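Local coordinates for L-lysine 6-monooxygenase involved in desferrioxamine biosynthesis (Erwinia amylovora CFBP1430, PDB 5O8P), which catalyses, probably, the N-hydroxylation of the diamine cadaverine, using FAD and NADPH, on the way to the siderophore desferrioxamine, at residues L78-Q83 with N104-W109; Q133-R138 with H153-G158; W164-S169 with M338-H343. All blocks are in the same frame, centred on the assembly; numbering follows the deposited sequence.

Overall arrangement
The three contacts lie in series along the chain, their centres 30 to 33 Å apart, and do not touch. Interaction 1 crosses two helices through an aromatic cluster, partly buried, with both helices also reaching other subunits. Interaction 2 is the most buried: aliphatic and aromatic side chains bridge two strand ends of the mixed sheet that carries FAD, with no hydrogen bond between the segments. Interaction 3, partly buried and across the chain's centre from interaction 1, combines two hydrogen bonds to backbone carbonyls with apolar packing, near residues that bind NADP(+) in another structure. Interactions 2 and 3 both touch FAD, through Gly158 and Tyr342 respectively; the Tyr106 side chain lies about 11 Å from FAD.

Interaction 1 of 3, residues L78-Q83 with N104-W109; sequences LNFMKQ and NQYCQW
Phe80 meets Tyr106 with a face of its ring and Trp109 with an edge. Its CG is turned opposite the backbone N (chi1 158°), a setting that carries the ring across to the second helix. Over one face sits Tyr106 CB, 3.8 Å from the centroid of the Phe80 ring and almost on its normal: a CH-pi contact. The edge of the Tyr106 ring is turned to the face of the Phe80 ring, offset, with centroids 5.5 Å apart. Toward Trp109 the roles are exchanged, for the edge of Phe80 meets the face of the indole; the centroid of its five-membered ring lies 5.2 Å from that of Phe80. In both pairs the planes stand at 77°. Phe80 CB adds a second CH-pi contact, 4.0 Å from the centroid of the six-membered ring of Trp109. Gln83 CG approaches that ring at Trp109 CZ2, 4.1 Å away, while Gln83 NE2 donates to Asn79 OD1 from above the carbonyl plane; Asn79 ND2 is hydrogen-bonded to Pro74 O. The Tyr106 hydroxyl is hydrogen-bonded to Tyr75 O and Leu65 N, which fixes the far end of its ring. The helix axes are nearly perpendicular (86°), approaching to 10.4 Å. Leu78 and Met81 of helix 77-83 pack on helix 87-93, and Gln105 NE2 on helix 100-113 bonds Leu291 O of a third subunit.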
loop_
_atom_site.group_PDB
_atom_site.type_symbol
_atom_site.label_atom_id
_atom_site.label_comp_id
_atom_site.label_asym_id
_atom_site.label_seq_id
_atom_site.Cartn_x
_atom_site.Cartn_y
_atom_site.Cartn_z
ATOM N N LEU B 78 11.564 8.806 -19.903
ATOM C CA LEU B 78 12.736 8.033 -19.486
ATOM C C LEU B 78 14.008 8.537 -20.147
ATOM O O LEU B 78 15.058 8.589 -19.513
ATOM C CB LEU B 78 12.537 6.534 -19.755
ATOM C CG LEU B 78 11.578 5.847 -18.783
ATOM C CD1 LEU B 78 11.360 4.413 -19.209
ATOM C CD2 LEU B 78 12.106 5.889 -17.356
ATOM N N ASN B 79 13.928 8.926 -21.412
ATOM C CA ASN B 79 15.111 9.484 -22.076
ATOM C C ASN B 79 15.480 10.847 -21.506
ATOM O O ASN B 79 16.661 11.150 -21.360
ATOM C CB ASN B 79 14.941 9.589 -23.589
ATOM C CG ASN B 79 16.269 9.730 -24.304
ATOM O OD1 ASN B 79 17.245 9.043 -23.962
ATOM N ND2 ASN B 79 16.323 10.617 -25.296
ATOM N N PHE B 80 14.467 11.652 -21.189
ATOM C CA PHE B 80 14.668 12.947 -20.529
ATOM C C PHE B 80 15.454 12.755 -19.242
ATOM O O PHE B 80 16.418 13.444 -18.956
ATOM C CB PHE B 80 13.309 13.622 -20.260
ATOM C CG PHE B 80 13.331 14.659 -19.177
ATOM C CD1 PHE B 80 13.144 14.314 -17.860
ATOM C CD2 PHE B 80 13.517 15.986 -19.482
ATOM C CE1 PHE B 80 13.172 15.279 -16.865
ATOM C CE2 PHE B 80 13.516 16.956 -18.506
ATOM C CZ PHE B 80 13.333 16.607 -17.196
ATOM N N MET B 81 15.012 11.783 -18.476
ATOM C CA MET B 81 15.600 11.499 -17.190
ATOM C C MET B 81 17.063 11.090 -17.400
ATOM O O MET B 81 17.925 11.455 -16.614
ATOM C CB MET B 81 14.772 10.413 -16.481
ATOM C CG MET B 81 14.542 10.649 -15.016
ATOM S SD MET B 81 13.482 12.051 -14.620
ATOM C CE MET B 81 11.878 11.389 -14.989
ATOM N N LYS B 82 17.331 10.364 -18.478
ATOM C CA LYS B 82 18.682 9.911 -18.804
ATOM C C LYS B 82 19.621 11.059 -19.199
ATOM O O LYS B 82 20.764 11.120 -18.721
ATOM C CB LYS B 82 18.617 8.861 -19.920
ATOM C CG LYS B 82 19.941 8.292 -20.388
ATOM C CD LYS B 82 20.763 7.742 -19.243
ATOM C CE LYS B 82 21.785 6.737 -19.744
ATOM N NZ LYS B 82 22.954 6.654 -18.839
ATOM N N GLN B 83 19.133 11.961 -20.050
ATOM C CA GLN B 83 19.935 13.088 -20.505
ATOM C C GLN B 83 20.230 14.058 -19.379
ATOM O O GLN B 83 21.353 14.520 -19.256
ATOM C CB GLN B 83 19.263 13.835 -21.662
ATOM C CG GLN B 83 18.959 12.999 -22.911
ATOM C CD GLN B 83 20.070 12.043 -23.356
ATOM O OE1 GLN B 83 21.256 12.348 -23.266
ATOM N NE2 GLN B 83 19.676 10.887 -23.870
ATOM N N ASN B 104 6.402 19.440 -16.131
ATOM C CA ASN B 104 6.544 20.742 -16.764
ATOM C C ASN B 104 7.969 20.935 -17.246
ATOM O O ASN B 104 8.168 21.353 -18.376
ATOM C CB ASN B 104 6.137 21.864 -15.801
ATOM C CG ASN B 104 6.034 23.221 -16.482
ATOM O OD1 ASN B 104 5.376 23.357 -17.522
ATOM N ND2 ASN B 104 6.675 24.231 -15.895
ATOM N N GLN B 105 8.950 20.619 -16.403
ATOM C CA GLN B 105 10.360 20.662 -16.798
ATOM C C GLN B 105 10.651 19.762 -18.001
ATOM O O GLN B 105 11.390 20.154 -18.910
ATOM C CB GLN B 105 11.256 20.224 -15.642
ATOM C CG GLN B 105 11.439 21.251 -14.545
ATOM C CD GLN B 105 12.214 20.706 -13.363
ATOM O OE1 GLN B 105 12.707 19.574 -13.373
ATOM N NE2 GLN B 105 12.311 21.501 -12.329
ATOM N N TYR B 106 10.072 18.563 -17.986
ATOM C CA TYR B 106 10.197 17.606 -19.091
ATOM C C TYR B 106 9.578 18.133 -20.397
ATOM O O TYR B 106 10.218 18.083 -21.442
ATOM C CB TYR B 106 9.630 16.226 -18.673
ATOM C CG TYR B 106 9.108 15.340 -19.789
ATOM C CD1 TYR B 106 9.979 14.737 -20.681
ATOM C CD2 TYR B 106 7.741 15.077 -19.928
ATOM C CE1 TYR B 106 9.518 13.926 -21.711
ATOM C CE2 TYR B 106 7.256 14.268 -20.952
ATOM C CZ TYR B 106 8.147 13.687 -21.848
ATOM O OH TYR B 106 7.678 12.880 -22.878
ATOM N N CYS B 107 8.356 18.647 -20.333
ATOM C CA CYS B 107 7.719 19.223 -21.523
ATOM C C CYS B 107 8.518 20.393 -22.093
ATOM O O CYS B 107 8.552 20.589 -23.299
ATOM C CB CYS B 107 6.295 19.675 -21.224
ATOM S SG CYS B 107 5.135 18.306 -21.036
ATOM N N GLN B 108 9.161 21.160 -21.218
ATOM C CA GLN B 108 9.970 22.307 -21.638
ATOM C C GLN B 108 11.222 21.828 -22.334
ATOM O O GLN B 108 11.572 22.336 -23.380
ATOM C CB GLN B 108 10.330 23.204 -20.445
ATOM C CG GLN B 108 9.169 24.083 -19.986
ATOM C CD GLN B 108 9.447 24.824 -18.691
ATOM O OE1 GLN B 108 10.474 24.613 -18.036
ATOM N NE2 GLN B 108 8.517 25.681 -18.297
ATOM N N TRP B 109 11.884 20.834 -21.761
ATOM C CA TRP B 109 13.018 20.183 -22.414
ATOM C C TRP B 109 12.676 19.662 -23.808
ATOM O O TRP B 109 13.455 19.840 -24.737
ATOM C CB TRP B 109 13.522 19.044 -21.539
ATOM C CG TRP B 109 14.524 18.180 -22.161
ATOM C CD1 TRP B 109 15.859 18.373 -22.184
ATOM C CD2 TRP B 109 14.276 16.960 -22.836
ATOM N NE1 TRP B 109 16.478 17.344 -22.836
ATOM C CE2 TRP B 109 15.526 16.456 -23.245
ATOM C CE3 TRP B 109 13.117 16.230 -23.123
ATOM C CZ2 TRP B 109 15.659 15.266 -23.939
ATOM C CZ3 TRP B 109 13.247 15.033 -23.794
ATOM C CH2 TRP B 109 14.513 14.562 -24.198
#

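Interaction 2 of 3, residues Q133-R138 with H153-G158; sequences QCYRVR and HRLVLG. With FAD (flavin-adenine dinucleotide), chain C.
Cys134 and His153 mark the closest backbone approach, 4.8 Å between their CA atoms, and the touching parts run 42° apart without a hydrogen bond between them. Strand 134-141 pairs instead with strands 147-152 (Tyr135 with Ala152) and 121-129 (Arg136 with Ser127), both antiparallel; against the latter, Gln133 and Cys134 form a G1 beta bulge opposite Asp129. Leu155 is the central side chain, its chi1 of -56° carrying CG toward 133-138. Leu155 CD1 comes obliquely to the Tyr135 ring, 3.9 Å from Tyr135 CG. Leu155 CD2 meets Val137 CG2 at 3.6 Å, the two side chains passing each other in opposite directions. The Tyr135 ring turns its edge to the His153 carbonyl, with His153 O in the ring plane and 3.7 Å from Tyr135 CD2. Leu155 and Val137 also pack on Val126 and Val123 of strand 121-129. Strand 155-157 leads to Gly158, whose O lies 3.6 Å from FAD C5B. The contact is thus largely apolar, implying cohesion by shape and burial, with the carbonyl at the ring edge a perhaps weakly electrostatic element; polar groups such as Tyr135 OH (to Arg356 NE) and Arg136 (to Asp129 and Glu149) find partners elsewhere.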
loop_
_atom_site.group_PDB
_atom_site.type_symbol
_atom_site.label_atom_id
_atom_site.label_comp_id
_atom_site.label_asym_id
_atom_site.label_seq_id
_atom_site.Cartn_x
_atom_site.Cartn_y
_atom_site.Cartn_z
ATOM N N GLN B 133 -7.047 25.572 -52.923
ATOM C CA GLN B 133 -7.602 24.340 -52.331
ATOM C C GLN B 133 -6.968 23.937 -50.980
ATOM O O GLN B 133 -6.814 22.755 -50.685
ATOM C CB GLN B 133 -7.571 23.178 -53.350
ATOM C CG GLN B 133 -8.615 23.305 -54.451
ATOM C CD GLN B 133 -9.981 22.825 -53.998
ATOM O OE1 GLN B 133 -10.233 21.621 -53.933
ATOM N NE2 GLN B 133 -10.865 23.766 -53.668
ATOM N N CYS B 134 -6.635 24.929 -50.154
ATOM C CA CYS B 134 -6.016 24.694 -48.854
ATOM C C CYS B 134 -6.411 25.772 -47.830
ATOM O O CYS B 134 -7.163 26.693 -48.147
ATOM C CB CYS B 134 -4.499 24.635 -49.021
ATOM S SG CYS B 134 -3.718 26.258 -49.146
ATOM N N TYR B 135 -5.912 25.632 -46.600
ATOM C CA TYR B 135 -6.242 26.554 -45.505
ATOM C C TYR B 135 -5.167 27.636 -45.344
ATOM O O TYR B 135 -3.961 27.379 -45.474
ATOM C CB TYR B 135 -6.479 25.790 -44.192
ATOM C CG TYR B 135 -7.787 25.015 -44.204
ATOM C CD1 TYR B 135 -8.997 25.644 -43.902
ATOM C CD2 TYR B 135 -7.819 23.670 -44.557
ATOM C CE1 TYR B 135 -10.204 24.952 -43.938
ATOM C CE2 TYR B 135 -9.016 22.967 -44.604
ATOM C CZ TYR B 135 -10.212 23.607 -44.291
ATOM O OH TYR B 135 -11.391 22.892 -44.339
ATOM N N ARG B 136 -5.628 28.851 -45.066
ATOM C CA ARG B 136 -4.770 30.026 -44.930
ATOM C C ARG B 136 -4.908 30.515 -43.507
ATOM O O ARG B 136 -5.996 30.905 -43.113
ATOM C CB ARG B 136 -5.242 31.096 -45.925
ATOM C CG ARG B 136 -4.549 32.435 -45.848
ATOM C CD ARG B 136 -5.085 33.399 -46.912
ATOM N NE ARG B 136 -4.943 32.841 -48.264
ATOM C CZ ARG B 136 -3.801 32.791 -48.954
ATOM N NH1 ARG B 136 -2.650 33.273 -48.452
ATOM N NH2 ARG B 136 -3.807 32.241 -50.173
ATOM N N VAL B 137 -3.816 30.493 -42.753
ATOM C CA VAL B 137 -3.810 30.817 -41.312
ATOM C C VAL B 137 -3.066 32.130 -41.093
ATOM O O VAL B 137 -1.858 32.177 -41.293
ATOM C CB VAL B 137 -3.084 29.704 -40.513
ATOM C CG1 VAL B 137 -2.934 30.065 -39.041
ATOM C CG2 VAL B 137 -3.807 28.383 -40.681
ATOM N N ARG B 138 -3.773 33.179 -40.675
ATOM C CA ARG B 138 -3.157 34.496 -40.463
ATOM C C ARG B 138 -2.732 34.652 -39.001
ATOM O O ARG B 138 -3.569 34.651 -38.092
ATOM C CB ARG B 138 -4.104 35.623 -40.887
ATOM C CG ARG B 138 -3.387 36.903 -41.336
ATOM C CD ARG B 138 -4.353 37.989 -41.815
ATOM N NE ARG B 138 -5.270 38.389 -40.728
ATOM C CZ ARG B 138 -6.606 38.527 -40.806
ATOM N NH1 ARG B 138 -7.271 38.338 -41.951
ATOM N NH2 ARG B 138 -7.287 38.875 -39.712
ATOM N N HIS B 153 -2.579 22.199 -45.920
ATOM C CA HIS B 153 -3.634 21.304 -46.383
ATOM C C HIS B 153 -4.561 20.893 -45.249
ATOM O O HIS B 153 -5.778 20.731 -45.455
ATOM C CB HIS B 153 -3.029 20.068 -47.045
ATOM C CG HIS B 153 -2.348 20.360 -48.348
ATOM N ND1 HIS B 153 -3.054 20.545 -49.518
ATOM C CD2 HIS B 153 -1.036 20.503 -48.664
ATOM C CE1 HIS B 153 -2.204 20.788 -50.501
ATOM N NE2 HIS B 153 -0.974 20.774 -50.008
ATOM N N ARG B 154 -3.974 20.730 -44.060
ATOM C CA ARG B 154 -4.681 20.279 -42.885
ATOM C C ARG B 154 -4.347 21.108 -41.647
ATOM O O ARG B 154 -3.215 21.557 -41.459
ATOM C CB ARG B 154 -4.302 18.827 -42.621
ATOM C CG ARG B 154 -4.740 17.850 -43.702
ATOM C CD ARG B 154 -4.090 16.511 -43.520
ATOM N NE ARG B 154 -2.854 16.505 -44.289
ATOM C CZ ARG B 154 -2.701 15.980 -45.500
ATOM N NH1 ARG B 154 -3.710 15.370 -46.122
ATOM N NH2 ARG B 154 -1.507 16.065 -46.095
ATOM N N LEU B 155 -5.342 21.286 -40.785
ATOM C CA LEU B 155 -5.163 21.928 -39.482
ATOM C C LEU B 155 -5.465 20.954 -38.351
ATOM O O LEU B 155 -6.338 20.098 -38.478
ATOM C CB LEU B 155 -6.125 23.107 -39.361
ATOM C CG LEU B 155 -6.045 24.172 -40.440
ATOM C CD1 LEU B 155 -7.216 25.126 -40.299
ATOM C CD2 LEU B 155 -4.713 24.889 -40.333
ATOM N N VAL B 156 -4.769 21.100 -37.237
ATOM C CA VAL B 156 -5.099 20.346 -36.032
ATOM C C VAL B 156 -5.140 21.351 -34.880
ATOM O O VAL B 156 -4.117 21.934 -34.499
ATOM C CB VAL B 156 -4.185 19.098 -35.822
ATOM C CG1 VAL B 156 -2.862 19.233 -36.547
ATOM C CG2 VAL B 156 -3.933 18.780 -34.350
ATOM N N LEU B 157 -6.351 21.544 -34.348
ATOM C CA LEU B 157 -6.640 22.567 -33.336
ATOM C C LEU B 157 -6.450 22.019 -31.918
ATOM O O LEU B 157 -7.313 21.326 -31.399
ATOM C CB LEU B 157 -8.069 23.091 -33.518
ATOM C CG LEU B 157 -8.443 23.570 -34.925
ATOM C CD1 LEU B 157 -9.870 24.082 -34.994
ATOM C CD2 LEU B 157 -7.493 24.634 -35.431
ATOM N N GLY B 158 -5.303 22.315 -31.310
ATOM C CA GLY B 158 -5.008 21.932 -29.934
ATOM C C GLY B 158 -4.994 23.137 -29.013
ATOM O O GLY B 158 -4.116 23.254 -28.163
HETATM P PA FAD C . -3.413 23.745 -23.113
HETATM O O1A FAD C . -2.451 24.027 -21.973
HETATM O O2A FAD C . -4.805 24.328 -23.068
HETATM O O5B FAD C . -2.650 24.243 -24.447
HETATM C C5B FAD C . -3.202 25.210 -25.334
HETATM C C4B FAD C . -2.160 26.172 -25.893
HETATM O O4B FAD C . -2.685 26.804 -27.071
HETATM C C3B FAD C . -1.817 27.295 -24.921
HETATM O O3B FAD C . -0.391 27.428 -24.855
HETATM C C2B FAD C . -2.526 28.524 -25.485
HETATM O O2B FAD C . -1.854 29.761 -25.226
HETATM C C1B FAD C . -2.540 28.228 -26.973
HETATM N N9A FAD C . -3.540 28.975 -27.783
HETATM C C8A FAD C . -4.866 29.114 -27.578
HETATM N N7A FAD C . -5.422 29.877 -28.561
HETATM C C5A FAD C . -4.439 30.235 -29.415
HETATM C C6A FAD C . -4.312 31.035 -30.664
HETATM N N6A FAD C . -5.390 31.633 -31.226
HETATM N N1A FAD C . -3.081 31.148 -31.230
HETATM C C2A FAD C . -1.988 30.565 -30.692
HETATM N N3A FAD C . -2.033 29.836 -29.560
HETATM C C4A FAD C . -3.202 29.635 -28.893
HETATM N N1 FAD C . -4.805 15.359 -17.367
HETATM C C2 FAD C . -4.143 14.195 -17.133
HETATM O O2 FAD C . -4.339 13.238 -17.916
HETATM N N3 FAD C . -3.285 14.046 -16.099
HETATM C C4 FAD C . -3.038 15.042 -15.229
HETATM O O4 FAD C . -2.247 14.878 -14.280
HETATM C C4X FAD C . -3.722 16.346 -15.415
HETATM N N5 FAD C . -3.515 17.388 -14.580
HETATM C C5X FAD C . -4.157 18.563 -14.776
HETATM C C6 FAD C . -3.906 19.601 -13.880
HETATM C C7 FAD C . -4.528 20.839 -14.018
HETATM C C7M FAD C . -4.242 21.946 -13.034
HETATM C C8 FAD C . -5.480 21.050 -15.148
HETATM C C8M FAD C . -6.165 22.378 -15.319
HETATM C C9 FAD C . -5.741 20.016 -16.048
HETATM C C9A FAD C . -5.119 18.760 -15.922
HETATM N N10 FAD C . -5.351 17.668 -16.825
HETATM C C10 FAD C . -4.657 16.451 -16.573
HETATM C "C1'" FAD C . -6.267 17.738 -17.996
HETATM C "C2'" FAD C . -5.530 18.101 -19.307
HETATM O "O2'" FAD C . -4.332 17.310 -19.448
HETATM C "C3'" FAD C . -5.177 19.596 -19.430
HETATM O "O3'" FAD C . -6.368 20.397 -19.402
HETATM C "C4'" FAD C . -4.393 19.934 -20.706
HETATM O "O4'" FAD C . -3.608 21.111 -20.485
HETATM C "C5'" FAD C . -5.298 20.168 -21.913
HETATM O "O5'" FAD C . -4.546 19.948 -23.108
HETATM P P FAD C . -4.356 21.123 -24.178
HETATM O O1P FAD C . -3.461 20.606 -25.286
HETATM O O2P FAD C . -5.760 21.560 -24.487
HETATM O O3P FAD C . -3.504 22.122 -23.216
#

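Interaction 3 of 3, residues W164-S169 with M338-H343; sequences WSPACS and MATGYH. With FAD (flavin-adenine dinucleotide), chain C.
Thr340 OG1 reaches the backbone carbonyl of Trp164 because chi1 of Thr340 is 48°, which tucks the hydroxyl between its own N and carbonyl carbon and turns CG2 toward Pro166. Trp164 has its CG opposite the backbone N (chi1 -179°), which carries the indole toward Thr340 and His343. Two hydrogen bonds join the segments here. Thr340 OG1 donates to Trp164 O in the carbonyl plane, on a lone pair. Trp164 N donates to Gly341 O at 3.0 Å, with an angle of 151° at the hydrogen. Gly341 O also receives His178 NE2, so two donors grip it. The indole runs at about a right angle to the Thr340 side chain: Thr340 O lies at its edge, 3.5 Å from Trp164 CE3, and Trp164 CE3 is 3.8 Å from Thr340 CB. Elsewhere on the indole, Trp164 CD1 is 4.0 Å from His343 CB.

Further along, Met338 brings SD up to the CD corner of the Pro166 ring, 3.8 Å from Pro166 CD, and places CE 3.7 Å from Ser169 CB. The hydroxyl and the amide of Ser169 both bond to Pro166 O, closing the turn that begins the 3-10 segment.

The Tyr342 side chain leaves the backbone away from 164-169; its ring meets FAD obliquely, with Tyr342 CE1 3.3 Å from FAD C8M on the dimethylbenzene end of the flavin. Strands 162-163 and 342-343 pair antiparallel here. Pro166 packs on Leu305, an NADP(+)-binding residue in another structure of the protein; the nucleotide is not bound to this chain. The sequence Ala-Thr-Gly-Tyr at 339-342 matches the ATG(Y) motif of N-hydroxylating flavin monooxygenases, found in the connection between the FAD- and NADPH-binding domains.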
loop_
_atom_site.group_PDB
_atom_site.type_symbol
_atom_site.label_atom_id
_atom_site.label_comp_id
_atom_site.label_asym_id
_atom_site.label_seq_id
_atom_site.Cartn_x
_atom_site.Cartn_y
_atom_site.Cartn_z
ATOM N N TRP B 164 -13.299 28.604 -16.380
ATOM C CA TRP B 164 -14.731 28.860 -16.311
ATOM C C TRP B 164 -15.177 29.081 -14.877
ATOM O O TRP B 164 -14.793 28.316 -13.989
ATOM C CB TRP B 164 -15.494 27.676 -16.877
ATOM C CG TRP B 164 -16.984 27.849 -16.866
ATOM C CD1 TRP B 164 -17.749 28.432 -17.829
ATOM C CD2 TRP B 164 -17.882 27.433 -15.835
ATOM N NE1 TRP B 164 -19.070 28.397 -17.469
ATOM C CE2 TRP B 164 -19.184 27.793 -16.245
ATOM C CE3 TRP B 164 -17.713 26.798 -14.594
ATOM C CZ2 TRP B 164 -20.317 27.536 -15.465
ATOM C CZ3 TRP B 164 -18.842 26.533 -13.820
ATOM C CH2 TRP B 164 -20.130 26.904 -14.263
ATOM N N SER B 165 -15.999 30.115 -14.676
ATOM C CA SER B 165 -16.661 30.392 -13.402
ATOM C C SER B 165 -18.162 30.538 -13.654
ATOM O O SER B 165 -18.549 30.911 -14.762
ATOM C CB SER B 165 -16.112 31.673 -12.786
ATOM O OG SER B 165 -14.700 31.620 -12.690
ATOM N N PRO B 166 -19.013 30.262 -12.635
ATOM C CA PRO B 166 -20.468 30.368 -12.821
ATOM C C PRO B 166 -20.913 31.733 -13.328
ATOM O O PRO B 166 -20.265 32.735 -13.027
ATOM C CB PRO B 166 -21.024 30.112 -11.410
ATOM C CG PRO B 166 -19.978 29.304 -10.734
ATOM C CD PRO B 166 -18.684 29.835 -11.262
ATOM N N ALA B 167 -22.008 31.764 -14.083
ATOM C CA ALA B 167 -22.500 33.004 -14.709
ATOM C C ALA B 167 -22.714 34.150 -13.712
ATOM O O ALA B 167 -22.400 35.304 -14.016
ATOM C CB ALA B 167 -23.785 32.736 -15.482
ATOM N N CYS B 168 -23.219 33.822 -12.521
ATOM C CA CYS B 168 -23.489 34.820 -11.480
ATOM C C CYS B 168 -22.234 35.449 -10.836
ATOM O O CYS B 168 -22.341 36.476 -10.174
ATOM C CB CYS B 168 -24.369 34.198 -10.389
ATOM S SG CYS B 168 -23.527 32.931 -9.413
ATOM N N SER B 169 -21.063 34.837 -11.020
ATOM C CA SER B 169 -19.802 35.358 -10.476
ATOM C C SER B 169 -19.106 36.449 -11.322
ATOM O O SER B 169 -18.195 37.115 -10.819
ATOM C CB SER B 169 -18.830 34.191 -10.212
ATOM O OG SER B 169 -18.276 33.665 -11.414
ATOM N N MET B 338 -12.522 29.848 -6.665
ATOM C CA MET B 338 -13.461 29.258 -7.605
ATOM C C MET B 338 -12.757 28.140 -8.406
ATOM O O MET B 338 -12.169 28.376 -9.462
ATOM C CB MET B 338 -13.999 30.364 -8.510
ATOM C CG MET B 338 -15.327 30.046 -9.149
ATOM S SD MET B 338 -16.701 30.305 -8.020
ATOM C CE MET B 338 -16.756 32.096 -7.963
ATOM N N ALA B 339 -12.801 26.920 -7.875
ATOM C CA ALA B 339 -12.198 25.739 -8.517
ATOM C C ALA B 339 -13.243 25.014 -9.353
ATOM O O ALA B 339 -13.511 23.829 -9.168
ATOM C CB ALA B 339 -11.603 24.813 -7.460
ATOM N N THR B 340 -13.813 25.745 -10.294
ATOM C CA THR B 340 -14.932 25.273 -11.085
ATOM C C THR B 340 -14.491 24.746 -12.463
ATOM O O THR B 340 -15.329 24.506 -13.347
ATOM C CB THR B 340 -15.950 26.411 -11.229
ATOM O OG1 THR B 340 -15.271 27.614 -11.628
ATOM C CG2 THR B 340 -16.648 26.646 -9.888
ATOM N N GLY B 341 -13.180 24.570 -12.645
ATOM C CA GLY B 341 -12.650 23.944 -13.843
ATOM C C GLY B 341 -12.719 24.802 -15.094
ATOM O O GLY B 341 -12.736 26.029 -15.012
ATOM N N TYR B 342 -12.777 24.124 -16.245
ATOM C CA TYR B 342 -12.582 24.717 -17.565
ATOM C C TYR B 342 -13.721 24.331 -18.517
ATOM O O TYR B 342 -14.364 23.314 -18.338
ATOM C CB TYR B 342 -11.250 24.222 -18.142
ATOM C CG TYR B 342 -10.023 24.687 -17.382
ATOM C CD1 TYR B 342 -9.680 24.157 -16.142
ATOM C CD2 TYR B 342 -9.181 25.645 -17.932
ATOM C CE1 TYR B 342 -8.558 24.596 -15.459
ATOM C CE2 TYR B 342 -8.037 26.072 -17.271
ATOM C CZ TYR B 342 -7.726 25.549 -16.031
ATOM O OH TYR B 342 -6.595 25.983 -15.362
ATOM N N HIS B 343 -13.955 25.147 -19.535
ATOM C CA HIS B 343 -14.943 24.853 -20.584
ATOM C C HIS B 343 -14.306 25.148 -21.937
ATOM O O HIS B 343 -13.554 26.120 -22.043
ATOM C CB HIS B 343 -16.208 25.703 -20.342
ATOM C CG HIS B 343 -17.213 25.683 -21.452
ATOM N ND1 HIS B 343 -17.835 24.527 -21.884
ATOM C CD2 HIS B 343 -17.753 26.695 -22.174
ATOM C CE1 HIS B 343 -18.697 24.826 -22.840
ATOM N NE2 HIS B 343 -18.665 26.135 -23.037
HETATM P PA FAD C . -3.413 23.745 -23.113
HETATM O O1A FAD C . -2.451 24.027 -21.973
HETATM O O2A FAD C . -4.805 24.328 -23.068
HETATM O O5B FAD C . -2.650 24.243 -24.447
HETATM C C5B FAD C . -3.202 25.210 -25.334
HETATM C C4B FAD C . -2.160 26.172 -25.893
HETATM O O4B FAD C . -2.685 26.804 -27.071
HETATM C C3B FAD C . -1.817 27.295 -24.921
HETATM O O3B FAD C . -0.391 27.428 -24.855
HETATM C C2B FAD C . -2.526 28.524 -25.485
HETATM O O2B FAD C . -1.854 29.761 -25.226
HETATM C C1B FAD C . -2.540 28.228 -26.973
HETATM N N9A FAD C . -3.540 28.975 -27.783
HETATM C C8A FAD C . -4.866 29.114 -27.578
HETATM N N7A FAD C . -5.422 29.877 -28.561
HETATM C C5A FAD C . -4.439 30.235 -29.415
HETATM C C6A FAD C . -4.312 31.035 -30.664
HETATM N N6A FAD C . -5.390 31.633 -31.226
HETATM N N1A FAD C . -3.081 31.148 -31.230
HETATM C C2A FAD C . -1.988 30.565 -30.692
HETATM N N3A FAD C . -2.033 29.836 -29.560
HETATM C C4A FAD C . -3.202 29.635 -28.893
HETATM N N1 FAD C . -4.805 15.359 -17.367
HETATM C C2 FAD C . -4.143 14.195 -17.133
HETATM O O2 FAD C . -4.339 13.238 -17.916
HETATM N N3 FAD C . -3.285 14.046 -16.099
HETATM C C4 FAD C . -3.038 15.042 -15.229
HETATM O O4 FAD C . -2.247 14.878 -14.280
HETATM C C4X FAD C . -3.722 16.346 -15.415
HETATM N N5 FAD C . -3.515 17.388 -14.580
HETATM C C5X FAD C . -4.157 18.563 -14.776
HETATM C C6 FAD C . -3.906 19.601 -13.880
HETATM C C7 FAD C . -4.528 20.839 -14.018
HETATM C C7M FAD C . -4.242 21.946 -13.034
HETATM C C8 FAD C . -5.480 21.050 -15.148
HETATM C C8M FAD C . -6.165 22.378 -15.319
HETATM C C9 FAD C . -5.741 20.016 -16.048
HETATM C C9A FAD C . -5.119 18.760 -15.922
HETATM N N10 FAD C . -5.351 17.668 -16.825
HETATM C C10 FAD C . -4.657 16.451 -16.573
HETATM C "C1'" FAD C . -6.267 17.738 -17.996
HETATM C "C2'" FAD C . -5.530 18.101 -19.307
HETATM O "O2'" FAD C . -4.332 17.310 -19.448
HETATM C "C3'" FAD C . -5.177 19.596 -19.430
HETATM O "O3'" FAD C . -6.368 20.397 -19.402
HETATM C "C4'" FAD C . -4.393 19.934 -20.706
HETATM O "O4'" FAD C . -3.608 21.111 -20.485
HETATM C "C5'" FAD C . -5.298 20.168 -21.913
HETATM O "O5'" FAD C . -4.546 19.948 -23.108
HETATM P P FAD C . -4.356 21.123 -24.178
HETATM O O1P FAD C . -3.461 20.606 -25.286
HETATM O O2P FAD C . -5.760 21.560 -24.487
HETATM O O3P FAD C . -3.504 22.122 -23.216
#